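Local coordinates for ENT (Trypanosoma brucei brucei, PDB 5ZX1), which is an ENT domain, the N-terminal part of a longer protein, and probably serves in protein-protein recognition linked to transcription or chromatin, at residues Cys49-Met54 with Ala89-Val95. Numbering follows the deposited sequence.
Sequences CRVLCM and AREDVLV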
ATOM      1  N   CYS A  49       0.493  -0.382   0.193  1.00 58.13           N
ATOM      2  CA  CYS A  49       0.775  -1.642   0.873  1.00 58.09           C
ATOM      3  C   CYS A  49       0.179  -2.854   0.139  1.00 59.88           C
ATOM      4  O   CYS A  49       0.849  -3.861  -0.058  1.00 60.29           O
ATOM      5  CB  CYS A  49       0.239  -1.586   2.300  1.00 58.47           C
ATOM      6  SG  CYS A  49       1.217  -0.526   3.374  1.00 64.51           S
ATOM      7  N   ARG A  50      -1.081  -2.750  -0.269  1.00 62.25           N
ATOM      8  CA  ARG A  50      -1.794  -3.897  -0.831  1.00 63.82           C
ATOM      9  C   ARG A  50      -1.105  -4.362  -2.097  1.00 64.52           C
ATOM     10  O   ARG A  50      -0.720  -5.532  -2.249  1.00 64.08           O
ATOM     11  CB  ARG A  50      -3.255  -3.541  -1.121  1.00 64.02           C
ATOM     12  CG  ARG A  50      -3.994  -3.023   0.093  1.00 68.98           C
ATOM     13  CD  ARG A  50      -5.175  -2.156  -0.299  1.00 67.59           C
ATOM     14  NE  ARG A  50      -5.998  -2.825  -1.292  1.00 68.66           N
ATOM     15  CZ  ARG A  50      -6.824  -3.835  -1.034  1.00 75.93           C
ATOM     16  NH1 ARG A  50      -6.947  -4.322   0.195  1.00 71.77           N
ATOM     17  NH2 ARG A  50      -7.511  -4.369  -2.028  1.00 65.13           N
ATOM     18  N   VAL A  51      -0.935  -3.406  -2.990  1.00 56.34           N
ATOM     19  CA  VAL A  51      -0.322  -3.624  -4.271  1.00 58.73           C
ATOM     20  C   VAL A  51       1.132  -4.131  -4.174  1.00 62.28           C
ATOM     21  O   VAL A  51       1.528  -5.039  -4.902  1.00 65.14           O
ATOM     22  CB  VAL A  51      -0.435  -2.314  -5.067  1.00 58.06           C
ATOM     23  CG1 VAL A  51       0.664  -2.180  -6.037  1.00 63.70           C
ATOM     24  CG2 VAL A  51      -1.768  -2.253  -5.759  1.00 59.69           C
ATOM     25  N   LEU A  52       1.937  -3.576  -3.281  1.00 61.50           N
ATOM     26  CA  LEU A  52       3.299  -4.089  -3.157  1.00 62.42           C
ATOM     27  C   LEU A  52       3.283  -5.516  -2.595  1.00 64.27           C
ATOM     28  O   LEU A  52       4.180  -6.321  -2.878  1.00 61.89           O
ATOM     29  CB  LEU A  52       4.156  -3.172  -2.280  1.00 60.04           C
ATOM     30  CG  LEU A  52       4.503  -1.848  -2.957  1.00 60.63           C
ATOM     31  CD1 LEU A  52       5.621  -1.095  -2.233  1.00 58.67           C
ATOM     32  CD2 LEU A  52       4.844  -2.070  -4.426  1.00 58.51           C
ATOM     33  N   CYS A  53       2.250  -5.839  -1.822  1.00 60.80           N
ATOM     34  CA  CYS A  53       2.098  -7.198  -1.317  1.00 68.52           C
ATOM     35  C   CYS A  53       1.544  -8.150  -2.384  1.00 66.38           C
ATOM     36  O   CYS A  53       1.806  -9.350  -2.348  1.00 70.38           O
ATOM     37  CB  CYS A  53       1.195  -7.207  -0.092  1.00 59.87           C
ATOM     38  SG  CYS A  53       1.920  -6.410   1.313  1.00 69.76           S
ATOM     39  N   MET A  54       0.772  -7.630  -3.329  1.00 64.28           N
ATOM     40  CA  MET A  54       0.291  -8.470  -4.414  1.00 63.41           C
ATOM     41  C   MET A  54       1.450  -8.976  -5.256  1.00 66.64           C
ATOM     42  O   MET A  54       1.407 -10.087  -5.786  1.00 73.91           O
ATOM     43  CB  MET A  54      -0.685  -7.714  -5.296  1.00 64.26           C
ATOM     44  CG  MET A  54      -2.042  -7.507  -4.683  1.00 64.69           C
ATOM     45  SD  MET A  54      -3.017  -6.531  -5.847  1.00 65.87           S
ATOM     46  CE  MET A  54      -4.524  -6.264  -4.904  1.00 64.72           C
ATOM     47  N   ALA A  89      -2.822  -5.287   4.820  1.00 73.90           N
ATOM     48  CA  ALA A  89      -2.735  -5.648   3.415  1.00 74.76           C
ATOM     49  C   ALA A  89      -2.191  -7.064   3.257  1.00 73.36           C
ATOM     50  O   ALA A  89      -2.609  -7.805   2.369  1.00 75.94           O
ATOM     51  CB  ALA A  89      -1.871  -4.656   2.668  1.00 71.26           C
ATOM     52  N   ARG A  90      -1.265  -7.437   4.131  1.00 77.39           N
ATOM     53  CA  ARG A  90      -0.646  -8.760   4.079  1.00 73.29           C
ATOM     54  C   ARG A  90      -1.677  -9.873   4.226  1.00 75.56           C
ATOM     55  O   ARG A  90      -1.540 -10.950   3.644  1.00 78.64           O
ATOM     56  CB  ARG A  90       0.415  -8.887   5.171  1.00 75.30           C
ATOM     57  CG  ARG A  90       1.802  -8.407   4.756  1.00 80.27           C
ATOM     58  CD  ARG A  90       2.865  -8.945   5.717  1.00 88.72           C
ATOM     59  NE  ARG A  90       4.209  -8.445   5.423  1.00 89.16           N
ATOM     60  CZ  ARG A  90       4.802  -7.453   6.081  1.00 81.99           C
ATOM     61  NH1 ARG A  90       6.027  -7.080   5.739  1.00 81.84           N
ATOM     62  NH2 ARG A  90       4.170  -6.838   7.079  1.00 87.49           N
ATOM     63  N   GLU A  91      -2.721  -9.598   4.993  1.00 77.44           N
ATOM     64  CA  GLU A  91      -3.703 -10.613   5.323  1.00 79.16           C
ATOM     65  C   GLU A  91      -5.030 -10.413   4.580  1.00 76.88           C
ATOM     66  O   GLU A  91      -5.940 -11.223   4.696  1.00 77.69           O
ATOM     67  CB  GLU A  91      -3.939 -10.616   6.826  1.00 74.04           C
ATOM     68  CG  GLU A  91      -4.909  -9.542   7.264  1.00 87.21           C
ATOM     69  CD  GLU A  91      -5.204  -9.608   8.747  1.00104.06           C
ATOM     70  OE1 GLU A  91      -6.202  -8.987   9.194  1.00 98.77           O
ATOM     71  OE2 GLU A  91      -4.428 -10.292   9.456  1.00104.31           O
ATOM     72  N   ASP A  92      -5.149  -9.328   3.828  1.00 76.55           N
ATOM     73  CA  ASP A  92      -6.332  -9.124   3.006  1.00 68.71           C
ATOM     74  C   ASP A  92      -6.456 -10.283   2.015  1.00 69.70           C
ATOM     75  O   ASP A  92      -5.440 -10.776   1.498  1.00 73.83           O
ATOM     76  CB  ASP A  92      -6.252  -7.787   2.278  1.00 72.48           C
ATOM     77  CG  ASP A  92      -7.356  -7.609   1.271  1.00 72.87           C
ATOM     78  OD1 ASP A  92      -7.252  -8.207   0.177  1.00 73.39           O
ATOM     79  OD2 ASP A  92      -8.318  -6.867   1.570  1.00 75.97           O
ATOM     80  N   VAL A  93      -7.694 -10.715   1.760  1.00 71.72           N
ATOM     81  CA  VAL A  93      -7.974 -11.901   0.927  1.00 74.83           C
ATOM     82  C   VAL A  93      -7.729 -11.682  -0.571  1.00 68.70           C
ATOM     83  O   VAL A  93      -7.180 -12.548  -1.254  1.00 66.26           O
ATOM     84  CB  VAL A  93      -9.419 -12.389   1.136  1.00 70.72           C
ATOM     85  CG1 VAL A  93      -9.640 -13.683   0.369  1.00 67.49           C
ATOM     86  CG2 VAL A  93      -9.705 -12.585   2.618  1.00 68.16           C
ATOM     87  N   LEU A  94      -8.161 -10.542  -1.090  1.00 68.11           N
ATOM     88  CA  LEU A  94      -7.868 -10.224  -2.482  1.00 66.74           C
ATOM     89  C   LEU A  94      -6.340 -10.197  -2.666  1.00 71.65           C
ATOM     90  O   LEU A  94      -5.814 -10.857  -3.562  1.00 71.88           O
ATOM     91  CB  LEU A  94      -8.509  -8.892  -2.878  1.00 67.65           C
ATOM     92  CG  LEU A  94      -8.324  -8.423  -4.325  1.00 66.16           C
ATOM     93  CD1 LEU A  94      -8.762  -9.487  -5.311  1.00 64.88           C
ATOM     94  CD2 LEU A  94      -9.092  -7.143  -4.566  1.00 66.97           C
ATOM     95  N   VAL A  95      -5.633  -9.496  -1.775  1.00 72.40           N
ATOM     96  CA  VAL A  95      -4.179  -9.348  -1.890  1.00 70.19           C
ATOM     97  C   VAL A  95      -3.505 -10.713  -1.936  1.00 69.81           C
ATOM     98  O   VAL A  95      -2.761 -11.018  -2.877  1.00 63.15           O
ATOM     99  CB  VAL A  95      -3.576  -8.488  -0.733  1.00 68.75           C
ATOM    100  CG1 VAL A  95      -2.070  -8.429  -0.851  1.00 63.52           C
ATOM    101  CG2 VAL A  95      -4.149  -7.066  -0.729  1.00 67.90           C
TER
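R50 and A89 bring the two backbones together, their CA atoms 4.7 Å apart, and M54 and V95 close up again at 5.2 Å between CA atoms. Between these two points helix 79-91 gives way to helix 93-101 through a turn at D92, so the late part of helix 30-56 packs against the junction of two successive helices. The small A89 permits the first approach: its CB lies 3.6 Å from R50 CA, beside the CB of C49 and the CG of R50.

V95 makes the second approach. Its CG1 meets C53 CB at 3.6 Å and also touches M54 CG, while CG2 rests on R50 CB. With CG1 anti to the backbone N (chi1 177°), V95 sets one methyl towards C53 and M54 and the other along the R50 chain. The M54 side chain crosses that of V95 at about a right angle.

This is the all-helical ENT domain, and the break at D92 is marked by an N-cap: D92 OD1 takes the N-H of V95 through its anti lone pair, 2.8 Å from V95 N and nearly straight at 169°. The same carboxylate faces helix 30-56 with its other oxygen. R50 bends at chi3, and its NH1 reaches D92 OD2 at 3.2 Å, a salt bridge whose hydrogen bond is weak; OD2 sits in the guanidinium plane, at its edge, but the two flat groups stand 85° apart. CG2 of V95 lies over one face of that guanidinium, offset toward the rim. R46 brings a second positive charge close to NH1, a repulsion that the carboxylate of D92 probably offsets in part.

On the helix 79-91 side, R90 lays its CG against C53 SG and sends NE on to the carbonyl oxygen of G58.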